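Local coordinates for TENA/THI-4 protein (Shewanella denitrificans OS217, PDB 3DDE) that is of unknown function but adopts an all-helical heme oxygenase-like fold and may be an oxidoreductase, at residues Lys38-Ile43 with Lys219-Phe224; Ala42-Glu47 with Arg212-Val217; Asn58-Gly63 with Phe76-Ala81. All coordinates share one frame; numbering follows the deposited sequence.

Interaction 1 (Lys38-Ile43 with Lys219-Phe224)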
ATOM      1  N   LYS A  38     -14.758  35.052 -13.672  1.00 50.90           N
ATOM      2  CA  LYS A  38     -13.543  34.306 -14.001  1.00 51.13           C
ATOM      3  C   LYS A  38     -12.990  33.627 -12.739  1.00 51.07           C
ATOM      4  O   LYS A  38     -12.666  32.434 -12.753  1.00 51.43           O
ATOM      5  CB  LYS A  38     -12.497  35.242 -14.623  1.00 51.09           C
ATOM      6  N   ALA A  39     -12.926  34.389 -11.647  1.00 50.87           N
ATOM      7  CA  ALA A  39     -12.428  33.903 -10.360  1.00 50.51           C
ATOM      8  C   ALA A  39     -13.202  32.685  -9.859  1.00 50.84           C
ATOM      9  O   ALA A  39     -12.610  31.715  -9.377  1.00 50.22           O
ATOM     10  CB  ALA A  39     -12.471  35.013  -9.321  1.00 49.74           C
ATOM     11  N   LEU A  40     -14.529  32.740  -9.957  1.00 51.02           N
ATOM     12  CA  LEU A  40     -15.371  31.619  -9.530  1.00 50.51           C
ATOM     13  C   LEU A  40     -15.070  30.363 -10.356  1.00 50.76           C
ATOM     14  O   LEU A  40     -14.922  29.274  -9.809  1.00 50.22           O
ATOM     15  CB  LEU A  40     -16.855  31.966  -9.644  1.00 50.33           C
ATOM     16  CG  LEU A  40     -17.851  30.881  -9.220  1.00 50.33           C
ATOM     17  CD1 LEU A  40     -17.642  30.536  -7.754  1.00 50.38           C
ATOM     18  CD2 LEU A  40     -19.292  31.307  -9.474  1.00 49.96           C
ATOM     19  N   TYR A  41     -14.968  30.531 -11.673  1.00 50.82           N
ATOM     20  CA  TYR A  41     -14.701  29.416 -12.568  1.00 50.72           C
ATOM     21  C   TYR A  41     -13.319  28.812 -12.279  1.00 50.79           C
ATOM     22  O   TYR A  41     -13.169  27.594 -12.243  1.00 50.51           O
ATOM     23  CB  TYR A  41     -14.868  29.876 -14.017  1.00 50.42           C
ATOM     24  CG  TYR A  41     -14.639  28.801 -15.049  1.00 50.57           C
ATOM     25  CD1 TYR A  41     -15.429  27.649 -15.071  1.00 50.32           C
ATOM     26  CD2 TYR A  41     -13.660  28.948 -16.028  1.00 50.20           C
ATOM     27  CE1 TYR A  41     -15.221  26.652 -16.020  1.00 50.47           C
ATOM     28  CE2 TYR A  41     -13.449  27.963 -16.980  1.00 50.42           C
ATOM     29  CZ  TYR A  41     -14.235  26.822 -16.978  1.00 50.34           C
ATOM     30  OH  TYR A  41     -14.030  25.838 -17.920  1.00 50.58           O
ATOM     31  N   ALA A  42     -12.330  29.669 -12.027  1.00 50.83           N
ATOM     32  CA  ALA A  42     -10.972  29.223 -11.698  1.00 50.56           C
ATOM     33  C   ALA A  42     -10.924  28.437 -10.381  1.00 50.49           C
ATOM     34  O   ALA A  42     -10.340  27.357 -10.327  1.00 50.42           O
ATOM     35  CB  ALA A  42     -10.043  30.415 -11.616  1.00 50.61           C
ATOM     36  N   ILE A  43     -11.516  28.992  -9.327  1.00 50.37           N
ATOM     37  CA  ILE A  43     -11.557  28.336  -8.008  1.00 50.81           C
ATOM     38  C   ILE A  43     -12.101  26.917  -8.150  1.00 51.20           C
ATOM     39  O   ILE A  43     -11.477  25.952  -7.692  1.00 51.15           O
ATOM     40  CB  ILE A  43     -12.433  29.118  -7.009  1.00 50.83           C
ATOM     41  CG1 ILE A  43     -11.731  30.422  -6.597  1.00 50.85           C
ATOM     42  CG2 ILE A  43     -12.744  28.260  -5.771  1.00 50.79           C
ATOM     43  CD1 ILE A  43     -12.608  31.402  -5.822  1.00 50.63           C
ATOM     44  N   LYS A 219     -17.722  29.015  -0.294  1.00 51.30           N
ATOM     45  CA  LYS A 219     -17.211  29.662   0.924  1.00 51.53           C
ATOM     46  C   LYS A 219     -15.915  30.462   0.642  1.00 52.01           C
ATOM     47  O   LYS A 219     -15.810  31.627   1.018  1.00 51.49           O
ATOM     48  CB  LYS A 219     -17.007  28.600   2.024  1.00 52.37           C
ATOM     49  CG  LYS A 219     -16.353  29.079   3.314  1.00 52.26           C
ATOM     50  N   GLU A 220     -14.950  29.843  -0.043  1.00 52.63           N
ATOM     51  CA  GLU A 220     -13.684  30.510  -0.369  1.00 52.38           C
ATOM     52  C   GLU A 220     -13.878  31.660  -1.354  1.00 52.50           C
ATOM     53  O   GLU A 220     -13.106  32.626  -1.335  1.00 52.70           O
ATOM     54  CB  GLU A 220     -12.652  29.511  -0.931  1.00 52.80           C
ATOM     55  CG  GLU A 220     -12.175  28.449   0.058  1.00 53.32           C
ATOM     56  CD  GLU A 220     -11.419  29.018   1.247  1.00 53.28           C
ATOM     57  OE1 GLU A 220     -10.822  30.098   1.130  1.00 53.35           O
ATOM     58  OE2 GLU A 220     -11.408  28.369   2.313  1.00 53.84           O
ATOM     59  N   TYR A 221     -14.884  31.539  -2.222  1.00 52.50           N
ATOM     60  CA  TYR A 221     -15.220  32.598  -3.181  1.00 52.51           C
ATOM     61  C   TYR A 221     -15.773  33.841  -2.482  1.00 52.70           C
ATOM     62  O   TYR A 221     -15.483  34.955  -2.907  1.00 53.09           O
ATOM     63  CB  TYR A 221     -16.215  32.111  -4.251  1.00 52.43           C
ATOM     64  CG  TYR A 221     -16.670  33.210  -5.215  1.00 52.68           C
ATOM     65  CD1 TYR A 221     -15.774  33.808  -6.113  1.00 52.48           C
ATOM     66  CD2 TYR A 221     -17.999  33.633  -5.241  1.00 52.81           C
ATOM     67  CE1 TYR A 221     -16.195  34.827  -7.001  1.00 52.66           C
ATOM     68  CE2 TYR A 221     -18.427  34.636  -6.113  1.00 52.77           C
ATOM     69  CZ  TYR A 221     -17.523  35.224  -6.991  1.00 52.68           C
ATOM     70  OH  TYR A 221     -17.975  36.204  -7.833  1.00 52.56           O
ATOM     71  N   GLN A 222     -16.573  33.653  -1.428  1.00 52.99           N
ATOM     72  CA  GLN A 222     -17.141  34.769  -0.654  1.00 53.31           C
ATOM     73  C   GLN A 222     -16.058  35.441   0.172  1.00 54.03           C
ATOM     74  O   GLN A 222     -15.958  36.675   0.180  1.00 55.68           O
ATOM     75  CB  GLN A 222     -18.238  34.323   0.302  1.00 53.31           C
ATOM     76  CG  GLN A 222     -19.429  33.661  -0.321  1.00 53.58           C
ATOM     77  CD  GLN A 222     -20.384  33.208   0.748  1.00 54.13           C
ATOM     78  OE1 GLN A 222     -21.076  34.027   1.341  1.00 54.38           O
ATOM     79  NE2 GLN A 222     -20.405  31.892   1.033  1.00 55.23           N
ATOM     80  N   LEU A 223     -15.278  34.634   0.888  1.00 53.81           N
ATOM     81  CA  LEU A 223     -14.124  35.126   1.654  1.00 54.43           C
ATOM     82  C   LEU A 223     -13.102  35.834   0.741  1.00 54.46           C
ATOM     83  O   LEU A 223     -12.350  36.700   1.197  1.00 54.55           O
ATOM     84  CB  LEU A 223     -13.432  33.970   2.397  1.00 54.17           C
ATOM     85  CG  LEU A 223     -13.959  33.533   3.764  1.00 54.14           C
ATOM     86  CD1 LEU A 223     -15.480  33.506   3.830  1.00 54.61           C
ATOM     87  CD2 LEU A 223     -13.357  32.164   4.142  1.00 54.22           C
ATOM     88  N   PHE A 224     -13.075  35.435  -0.533  1.00 54.84           N
ATOM     89  CA  PHE A 224     -12.191  36.013  -1.561  1.00 55.47           C
ATOM     90  C   PHE A 224     -12.269  37.560  -1.612  1.00 55.80           C
ATOM     91  O   PHE A 224     -11.268  38.224  -1.873  1.00 56.41           O
ATOM     92  CB  PHE A 224     -12.486  35.325  -2.915  1.00 54.99           C
ATOM     93  CG  PHE A 224     -11.843  35.967  -4.110  1.00 54.63           C
ATOM     94  CD1 PHE A 224     -10.471  35.943  -4.281  1.00 54.74           C
ATOM     95  CD2 PHE A 224     -12.628  36.532  -5.110  1.00 54.79           C
ATOM     96  CE1 PHE A 224      -9.878  36.524  -5.408  1.00 54.82           C
ATOM     97  CE2 PHE A 224     -12.043  37.121  -6.239  1.00 54.67           C
ATOM     98  CZ  PHE A 224     -10.671  37.110  -6.384  1.00 54.62           C
TER
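Leu40 lies over one face of the Tyr221 ring where two helices of the heme oxygenase-like bundle, 38-52 and 193-223, meet at their ends. Here the segments 38-43 and 219-223 run roughly antiparallel, at 143°, with axes 10.3 Å apart and the Tyr221 ring between them. The close-packed part centres on that ring. Leu40 CD1 makes a CH-pi contact from above, 4.1 Å from the Tyr221 ring centroid and displaced toward the rim, its side chain crossing that of the tyrosine at about a right angle. Ile43 comes in near the ring plane instead, with Ile43 CD1 at the edge, 4.0 Å from Tyr221 CD1. With CG anti to the main-chain nitrogen (chi1 176°), Tyr221 carries its ring toward helix 38-52, where Leu40 and Ile43 close on it from face and edge. Leu40 and Ile43 are buried, and Leu40 also packs on Phe27 and Glu30 of helix 26-32.

Toward the surface the contact thins. Ala39 offers its CB, 4.4 Å from Tyr221 CE1, and both aromatic residues remain partly exposed. The tyrosine hydroxyl has a weak hydrogen bond to Thr37 OG1, just ahead of the first turn of helix 38-52. Glu220 sets out toward the other helix, but its carboxylate turns off. At this outer end, Ala39 CB meets the Phe224 ring obliquely, 3.8 Å from Phe224 CE2.

Interaction 2 (Ala42-Glu47 with Arg212-Val217)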
ATOM      1  N   ALA A  42     -12.330  29.669 -12.027  1.00 50.83           N
ATOM      2  CA  ALA A  42     -10.972  29.223 -11.698  1.00 50.56           C
ATOM      3  C   ALA A  42     -10.924  28.437 -10.381  1.00 50.49           C
ATOM      4  O   ALA A  42     -10.340  27.357 -10.327  1.00 50.42           O
ATOM      5  CB  ALA A  42     -10.043  30.415 -11.616  1.00 50.61           C
ATOM      6  N   ILE A  43     -11.516  28.992  -9.327  1.00 50.37           N
ATOM      7  CA  ILE A  43     -11.557  28.336  -8.008  1.00 50.81           C
ATOM      8  C   ILE A  43     -12.101  26.917  -8.150  1.00 51.20           C
ATOM      9  O   ILE A  43     -11.477  25.952  -7.692  1.00 51.15           O
ATOM     10  CB  ILE A  43     -12.433  29.118  -7.009  1.00 50.83           C
ATOM     11  CG1 ILE A  43     -11.731  30.422  -6.597  1.00 50.85           C
ATOM     12  CG2 ILE A  43     -12.744  28.260  -5.771  1.00 50.79           C
ATOM     13  CD1 ILE A  43     -12.608  31.402  -5.822  1.00 50.63           C
ATOM     14  N   TYR A  44     -13.236  26.808  -8.829  1.00 51.24           N
ATOM     15  CA  TYR A  44     -13.834  25.527  -9.119  1.00 52.49           C
ATOM     16  C   TYR A  44     -13.001  24.595 -10.029  1.00 52.18           C
ATOM     17  O   TYR A  44     -12.941  23.395  -9.771  1.00 51.75           O
ATOM     18  CB  TYR A  44     -15.224  25.706  -9.714  1.00 54.90           C
ATOM     19  CG  TYR A  44     -15.753  24.425 -10.309  1.00 55.86           C
ATOM     20  CD1 TYR A  44     -16.369  23.447  -9.519  1.00 56.30           C
ATOM     21  CD2 TYR A  44     -15.600  24.179 -11.668  1.00 56.50           C
ATOM     22  CE1 TYR A  44     -16.826  22.266 -10.091  1.00 56.41           C
ATOM     23  CE2 TYR A  44     -16.040  23.022 -12.242  1.00 56.35           C
ATOM     24  CZ  TYR A  44     -16.658  22.081 -11.470  1.00 56.34           C
ATOM     25  OH  TYR A  44     -17.078  20.959 -12.132  1.00 56.84           O
HETATM   26  N   MSE A  45     -12.396  25.118 -11.098  1.00 51.79           N
HETATM   27  CA  MSE A  45     -11.591  24.286 -12.017  1.00 51.58           C
HETATM   28  C   MSE A  45     -10.306  23.811 -11.332  1.00 50.67           C
HETATM   29  O   MSE A  45      -9.773  22.734 -11.652  1.00 50.27           O
HETATM   30  CB  MSE A  45     -11.266  25.027 -13.329  1.00 52.25           C
HETATM   31  CG  MSE A  45     -12.445  25.279 -14.292  1.00 52.32           C
HETATM   32 SE   MSE A  45     -13.469  23.594 -14.871  0.75 54.94          SE
HETATM   33  CE  MSE A  45     -11.918  22.525 -15.510  1.00 53.91           C
ATOM     34  N   THR A  46      -9.818  24.606 -10.380  1.00 50.02           N
ATOM     35  CA  THR A  46      -8.639  24.233  -9.601  1.00 49.27           C
ATOM     36  C   THR A  46      -8.925  22.990  -8.773  1.00 49.71           C
ATOM     37  O   THR A  46      -8.096  22.087  -8.730  1.00 49.97           O
ATOM     38  CB  THR A  46      -8.175  25.388  -8.703  1.00 48.37           C
ATOM     39  OG1 THR A  46      -7.836  26.503  -9.531  1.00 47.52           O
ATOM     40  CG2 THR A  46      -6.973  24.999  -7.870  1.00 47.77           C
ATOM     41  N   GLU A  47     -10.091  22.920  -8.118  1.00 50.06           N
ATOM     42  CA  GLU A  47     -10.425  21.733  -7.323  1.00 50.00           C
ATOM     43  C   GLU A  47     -10.689  20.520  -8.206  1.00 50.17           C
ATOM     44  O   GLU A  47     -10.402  19.379  -7.818  1.00 49.84           O
ATOM     45  CB  GLU A  47     -11.616  21.961  -6.387  1.00 49.94           C
ATOM     46  CG  GLU A  47     -11.361  23.025  -5.344  1.00 50.12           C
ATOM     47  CD  GLU A  47     -10.027  22.841  -4.664  1.00 50.20           C
ATOM     48  OE1 GLU A  47      -9.859  21.816  -3.967  1.00 49.50           O
ATOM     49  OE2 GLU A  47      -9.146  23.722  -4.841  1.00 50.31           O
ATOM     50  N   ARG A 212     -19.943  18.461  -1.785  1.00 50.98           N
ATOM     51  CA  ARG A 212     -19.312  19.245  -0.723  1.00 50.81           C
ATOM     52  C   ARG A 212     -18.189  20.135  -1.272  1.00 50.80           C
ATOM     53  O   ARG A 212     -17.839  21.122  -0.643  1.00 50.95           O
ATOM     54  CB  ARG A 212     -18.743  18.362   0.388  1.00 50.85           C
ATOM     55  CG  ARG A 212     -19.779  17.465   1.122  1.00 51.74           C
ATOM     56  CD  ARG A 212     -19.385  17.314   2.597  1.00 51.63           C
ATOM     57  NE  ARG A 212     -18.004  16.974   2.607  1.00 52.98           N
ATOM     58  CZ  ARG A 212     -17.072  17.345   3.473  1.00 52.13           C
ATOM     59  NH1 ARG A 212     -17.324  18.105   4.511  1.00 50.73           N
ATOM     60  NH2 ARG A 212     -15.833  16.931   3.236  1.00 52.18           N
ATOM     61  N   ILE A 213     -17.607  19.761  -2.414  1.00 50.46           N
ATOM     62  CA  ILE A 213     -16.569  20.567  -3.051  1.00 50.72           C
ATOM     63  C   ILE A 213     -17.161  21.916  -3.491  1.00 50.69           C
ATOM     64  O   ILE A 213     -16.543  22.960  -3.305  1.00 50.55           O
ATOM     65  CB  ILE A 213     -15.913  19.816  -4.245  1.00 50.91           C
ATOM     66  CG1 ILE A 213     -15.160  18.565  -3.747  1.00 50.70           C
ATOM     67  CG2 ILE A 213     -14.967  20.721  -5.005  1.00 50.04           C
ATOM     68  CD1 ILE A 213     -14.442  17.761  -4.859  1.00 49.89           C
ATOM     69  N   LEU A 214     -18.374  21.887  -4.044  1.00 51.13           N
ATOM     70  CA  LEU A 214     -19.107  23.099  -4.434  1.00 51.06           C
ATOM     71  C   LEU A 214     -19.304  24.068  -3.246  1.00 50.90           C
ATOM     72  O   LEU A 214     -19.228  25.293  -3.405  1.00 50.49           O
ATOM     73  CB  LEU A 214     -20.472  22.716  -4.999  1.00 51.20           C
ATOM     74  CG  LEU A 214     -20.525  21.965  -6.329  1.00 51.51           C
ATOM     75  CD1 LEU A 214     -21.956  21.486  -6.645  1.00 51.18           C
ATOM     76  CD2 LEU A 214     -20.004  22.866  -7.422  1.00 51.41           C
ATOM     77  N   ASP A 215     -19.554  23.504  -2.063  1.00 50.97           N
ATOM     78  CA  ASP A 215     -19.715  24.264  -0.818  1.00 50.87           C
ATOM     79  C   ASP A 215     -18.396  24.914  -0.388  1.00 50.16           C
ATOM     80  O   ASP A 215     -18.375  26.064   0.037  1.00 49.95           O
ATOM     81  CB  ASP A 215     -20.222  23.355   0.314  1.00 52.11           C
ATOM     82  CG  ASP A 215     -21.546  22.683  -0.011  1.00 53.09           C
ATOM     83  OD1 ASP A 215     -22.331  23.248  -0.815  1.00 54.22           O
ATOM     84  OD2 ASP A 215     -21.801  21.589   0.557  1.00 54.36           O
ATOM     85  N   ASP A 216     -17.298  24.175  -0.467  1.00 50.17           N
ATOM     86  CA  ASP A 216     -15.978  24.756  -0.165  1.00 50.92           C
ATOM     87  C   ASP A 216     -15.605  25.822  -1.178  1.00 50.41           C
ATOM     88  O   ASP A 216     -15.080  26.878  -0.814  1.00 50.69           O
ATOM     89  CB  ASP A 216     -14.867  23.695  -0.133  1.00 51.17           C
ATOM     90  CG  ASP A 216     -14.753  23.015   1.196  1.00 50.94           C
ATOM     91  OD1 ASP A 216     -15.631  23.227   2.043  1.00 51.29           O
ATOM     92  OD2 ASP A 216     -13.780  22.268   1.391  1.00 50.75           O
ATOM     93  N   VAL A 217     -15.873  25.541  -2.447  1.00 50.27           N
ATOM     94  CA  VAL A 217     -15.592  26.523  -3.515  1.00 50.60           C
ATOM     95  C   VAL A 217     -16.350  27.830  -3.259  1.00 51.06           C
ATOM     96  O   VAL A 217     -15.777  28.920  -3.376  1.00 51.45           O
ATOM     97  CB  VAL A 217     -15.934  25.973  -4.933  1.00 49.85           C
ATOM     98  CG1 VAL A 217     -15.815  27.072  -6.006  1.00 50.10           C
ATOM     99  CG2 VAL A 217     -15.046  24.807  -5.265  1.00 49.02           C
TER
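Val217 sits at the centre of this contact and reaches three residues of the opposite helix through its two methyls. Val217 CG1 meets both Ile43 and Tyr44, lying 3.3 Å from Ile43 CG2, tighter than usual for two carbons, and 4.0 Å from Tyr44 CB. The Ile43 and Val217 side chains pass one another running opposite ways. The other methyl of Val217, CG2, lies 4.1 Å from Glu47 CG. A torsion of 172° puts CG1 anti to the backbone nitrogen and CG2 anti to the carbonyl carbon, which divides the two methyls between these neighbours. One turn earlier on the same helix, Ile213 CG2 packs 3.8 Å from Glu47 CB. Tyr44 and Leu214 run alongside each other in the same direction, with Leu214 CD2 approaching the tyrosine ring obliquely, 4.2 Å from Tyr44 CE1.

These apolar contacts join helices 38-52 and 193-223 within the heme oxygenase-like bundle, the segments 42-47 and 212-217 running antiparallel in sense at 138° with axes 9.9 Å apart. Glu47 contributes only its aliphatic part here. Its chain bends at chi2 (-47°), and OE1 is held by hydrogen bonds from the backbone N of Leu111 and with the hydroxyl of Thr114, so this buried oxygen is satisfied where helix 112-126 begins. Asp216 OD2 accepts from Ala113 N in the same region, which ties helix 193-223 to that helix start as well. Beyond the first shell, Ile213 rests on Thr114 and Leu117 of helix 112-126, and Tyr44 on Phe168 of helix 166-189. Within helix 38-52, Ala42 O accepts from both the N and OG1 of Thr46, the hydroxyl lying 2.8 Å away and above the carbonyl plane.

Interaction 3 (Asn58-Gly63 with Phe76-Ala81); sequences NQALVG and FCFHHA
Gln59 fits as a knob into a hole formed by Phe76, Cys77, His80 and Ala81, across an antiparallel helix hairpin of the heme oxygenase-like bundle. The segments 58-63 and 76-81, on helices 55-65 and 71-84, cross at -162° with axes just 7.7 Å apart, and small residues permit this approach: Ala60 CB touches Ala81 CB at 3.7 Å. Gln59 leaves its helix with CG anti to the backbone nitrogen (chi1 177°), then bends at chi2 (56°), laying the amide along Cys77. Gln59 CG rests 3.4 Å from Cys77 O, while Gln59 NE2 comes to 3.4 Å from Cys77 SG. At the other branch, Gln59 OE1 is 3.8 Å from Phe76 CE1, the amide plane standing almost perpendicular to the phenyl ring. With an alanine here, the hole among Phe76, Cys77, His80 and Ala81 is likely to be left poorly filled, and the Cys77 sulfur without its amide neighbour.

The sulfur of Cys77 is flanked as well by Val62, whose CG1 stands 3.8 Å from Cys77 SG. Phe78 is oriented differently: it sets out away from helix 55-65, yet its ring comes back toward it, one edge facing Ala60 O and another part lying obliquely by Gly63. Gly63, without a beta carbon, allows the ring to lie this near. The same region also meets a neighbouring subunit, where Phe78 packs on Ala60 of that subunit and Ala60 on Phe78 of that subunit. Within the chain, the ring's closest approach to segment 58-63 is Phe78 CE1 to Ala60 O, 3.5 Å.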
ATOM      1  N   ASN A  58      -6.184   5.831  -8.881  1.00 49.76           N
ATOM      2  CA  ASN A  58      -7.071   5.013  -8.082  1.00 50.36           C
ATOM      3  C   ASN A  58      -7.843   3.952  -8.911  1.00 50.07           C
ATOM      4  O   ASN A  58      -8.188   2.888  -8.384  1.00 49.08           O
ATOM      5  CB  ASN A  58      -7.933   5.840  -7.083  1.00 51.71           C
ATOM      6  CG  ASN A  58      -8.876   6.851  -7.743  1.00 51.99           C
ATOM      7  OD1 ASN A  58      -9.619   6.554  -8.699  1.00 51.53           O
ATOM      8  ND2 ASN A  58      -8.900   8.033  -7.169  1.00 52.26           N
ATOM      9  N   GLN A  59      -8.061   4.218 -10.207  1.00 49.95           N
ATOM     10  CA  GLN A  59      -8.655   3.228 -11.099  1.00 49.91           C
ATOM     11  C   GLN A  59      -7.682   2.051 -11.296  1.00 50.11           C
ATOM     12  O   GLN A  59      -8.081   0.884 -11.226  1.00 49.98           O
ATOM     13  CB  GLN A  59      -9.011   3.855 -12.453  1.00 50.53           C
ATOM     14  CG  GLN A  59      -9.580   2.898 -13.491  1.00 50.84           C
ATOM     15  CD  GLN A  59     -10.818   2.156 -13.003  1.00 52.13           C
ATOM     16  OE1 GLN A  59     -11.948   2.594 -13.239  1.00 53.33           O
ATOM     17  NE2 GLN A  59     -10.610   1.058 -12.271  1.00 52.76           N
ATOM     18  N   ALA A  60      -6.413   2.353 -11.543  1.00 49.40           N
ATOM     19  CA  ALA A  60      -5.406   1.307 -11.701  1.00 50.52           C
ATOM     20  C   ALA A  60      -5.265   0.492 -10.402  1.00 50.46           C
ATOM     21  O   ALA A  60      -5.008  -0.705 -10.437  1.00 50.38           O
ATOM     22  CB  ALA A  60      -4.035   1.903 -12.138  1.00 49.23           C
ATOM     23  N   LEU A  61      -5.476   1.140  -9.264  1.00 50.65           N
ATOM     24  CA  LEU A  61      -5.348   0.482  -7.961  1.00 50.75           C
ATOM     25  C   LEU A  61      -6.346  -0.672  -7.745  1.00 51.03           C
ATOM     26  O   LEU A  61      -6.005  -1.681  -7.114  1.00 50.78           O
ATOM     27  CB  LEU A  61      -5.448   1.533  -6.850  1.00 50.87           C
ATOM     28  CG  LEU A  61      -5.017   1.171  -5.431  1.00 50.92           C
ATOM     29  CD1 LEU A  61      -3.594   0.580  -5.386  1.00 49.78           C
ATOM     30  CD2 LEU A  61      -5.133   2.424  -4.562  1.00 50.96           C
ATOM     31  N   VAL A  62      -7.567  -0.534  -8.269  1.00 51.52           N
ATOM     32  CA  VAL A  62      -8.557  -1.614  -8.194  1.00 50.57           C
ATOM     33  C   VAL A  62      -7.962  -2.910  -8.787  1.00 51.01           C
ATOM     34  O   VAL A  62      -8.142  -4.009  -8.233  1.00 50.66           O
ATOM     35  CB  VAL A  62      -9.854  -1.274  -8.985  1.00 50.32           C
ATOM     36  CG1 VAL A  62     -10.876  -2.448  -8.917  1.00 49.23           C
ATOM     37  CG2 VAL A  62     -10.481   0.069  -8.518  1.00 48.67           C
ATOM     38  N   GLY A  63      -7.268  -2.777  -9.919  1.00 50.12           N
ATOM     39  CA  GLY A  63      -6.658  -3.926 -10.603  1.00 50.23           C
ATOM     40  C   GLY A  63      -5.475  -4.546  -9.876  1.00 50.59           C
ATOM     41  O   GLY A  63      -5.204  -5.727 -10.010  1.00 51.08           O
ATOM     42  N   PHE A  76     -10.128  -3.840 -17.995  1.00 50.97           N
ATOM     43  CA  PHE A  76     -10.902  -2.607 -17.898  1.00 50.57           C
ATOM     44  C   PHE A  76     -10.213  -1.573 -16.992  1.00 50.92           C
ATOM     45  O   PHE A  76     -10.097  -0.393 -17.361  1.00 51.49           O
ATOM     46  CB  PHE A  76     -12.334  -2.910 -17.394  1.00 49.60           C
ATOM     47  CG  PHE A  76     -13.144  -1.682 -17.076  1.00 49.26           C
ATOM     48  CD1 PHE A  76     -12.988  -1.022 -15.857  1.00 48.76           C
ATOM     49  CD2 PHE A  76     -14.072  -1.186 -17.987  1.00 48.80           C
ATOM     50  CE1 PHE A  76     -13.727   0.114 -15.562  1.00 48.63           C
ATOM     51  CE2 PHE A  76     -14.815  -0.046 -17.701  1.00 48.46           C
ATOM     52  CZ  PHE A  76     -14.643   0.604 -16.491  1.00 48.91           C
ATOM     53  N   CYS A  77      -9.775  -2.005 -15.812  1.00 50.42           N
ATOM     54  CA  CYS A  77      -9.111  -1.105 -14.862  1.00 49.96           C
ATOM     55  C   CYS A  77      -7.867  -0.439 -15.425  1.00 49.79           C
ATOM     56  O   CYS A  77      -7.693   0.769 -15.271  1.00 49.12           O
ATOM     57  CB  CYS A  77      -8.731  -1.841 -13.583  1.00 49.91           C
ATOM     58  SG  CYS A  77     -10.148  -2.316 -12.626  1.00 50.96           S
ATOM     59  N   PHE A  78      -6.997  -1.220 -16.066  1.00 49.71           N
ATOM     60  CA  PHE A  78      -5.766  -0.659 -16.616  1.00 49.70           C
ATOM     61  C   PHE A  78      -6.035   0.133 -17.877  1.00 49.89           C
ATOM     62  O   PHE A  78      -5.411   1.172 -18.111  1.00 49.80           O
ATOM     63  CB  PHE A  78      -4.682  -1.723 -16.832  1.00 48.71           C
ATOM     64  CG  PHE A  78      -4.275  -2.447 -15.564  1.00 48.61           C
ATOM     65  CD1 PHE A  78      -4.165  -1.775 -14.352  1.00 48.49           C
ATOM     66  CD2 PHE A  78      -3.956  -3.788 -15.595  1.00 48.43           C
ATOM     67  CE1 PHE A  78      -3.769  -2.457 -13.195  1.00 48.88           C
ATOM     68  CE2 PHE A  78      -3.562  -4.457 -14.446  1.00 48.01           C
ATOM     69  CZ  PHE A  78      -3.457  -3.800 -13.265  1.00 47.84           C
ATOM     70  N   HIS A  79      -6.973  -0.343 -18.688  1.00 50.53           N
ATOM     71  CA  HIS A  79      -7.333   0.382 -19.890  1.00 50.85           C
ATOM     72  C   HIS A  79      -7.851   1.763 -19.551  1.00 50.43           C
ATOM     73  O   HIS A  79      -7.402   2.751 -20.131  1.00 50.07           O
ATOM     74  CB  HIS A  79      -8.406  -0.336 -20.702  1.00 51.74           C
ATOM     75  CG  HIS A  79      -8.984   0.516 -21.793  1.00 51.65           C
ATOM     76  ND1 HIS A  79      -8.250   0.918 -22.885  1.00 51.93           N
ATOM     77  CD2 HIS A  79     -10.212   1.069 -21.937  1.00 51.80           C
ATOM     78  CE1 HIS A  79      -9.006   1.671 -23.666  1.00 52.31           C
ATOM     79  NE2 HIS A  79     -10.198   1.783 -23.111  1.00 52.07           N
ATOM     80  N   HIS A  80      -8.809   1.830 -18.634  1.00 50.23           N
ATOM     81  CA  HIS A  80      -9.371   3.118 -18.254  1.00 51.26           C
ATOM     82  C   HIS A  80      -8.427   4.026 -17.506  1.00 51.67           C
ATOM     83  O   HIS A  80      -8.531   5.244 -17.646  1.00 52.48           O
ATOM     84  CB  HIS A  80     -10.737   2.978 -17.580  1.00 51.98           C
ATOM     85  CG  HIS A  80     -11.825   2.761 -18.569  1.00 52.92           C
ATOM     86  ND1 HIS A  80     -12.466   3.809 -19.190  1.00 53.74           N
ATOM     87  CD2 HIS A  80     -12.290   1.633 -19.157  1.00 53.38           C
ATOM     88  CE1 HIS A  80     -13.320   3.333 -20.077  1.00 53.83           C
ATOM     89  NE2 HIS A  80     -13.228   2.016 -20.082  1.00 53.73           N
ATOM     90  N   ALA A  81      -7.502   3.452 -16.740  1.00 51.21           N
ATOM     91  CA  ALA A  81      -6.469   4.238 -16.053  1.00 50.89           C
ATOM     92  C   ALA A  81      -5.616   4.903 -17.148  1.00 50.08           C
ATOM     93  O   ALA A  81      -5.256   6.078 -17.056  1.00 49.93           O
ATOM     94  CB  ALA A  81      -5.595   3.332 -15.141  1.00 49.24           C
TER

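How the interactions relate
Interactions 1 and 2 are successive parts of one interface between helices 38-52 and 193-223. They share Ala42 and Ile43, their centres are about 8 Å apart, and they touch through Leu40 CD1 and Val217 CG1, 4.3 Å apart. Together they bring an early helix of the chain against its last long one, closing a loop of more than 160 residues. Interaction 3 is nested inside that loop and joins neighbouring helices 55-65 and 71-84. It lies on the opposite side of the chain's centre, with its own centre about 33 Å from that of interaction 1 and about 26 Å from that of interaction 2. The bundle thus combines long-range closure with a local hairpin that also meets another subunit.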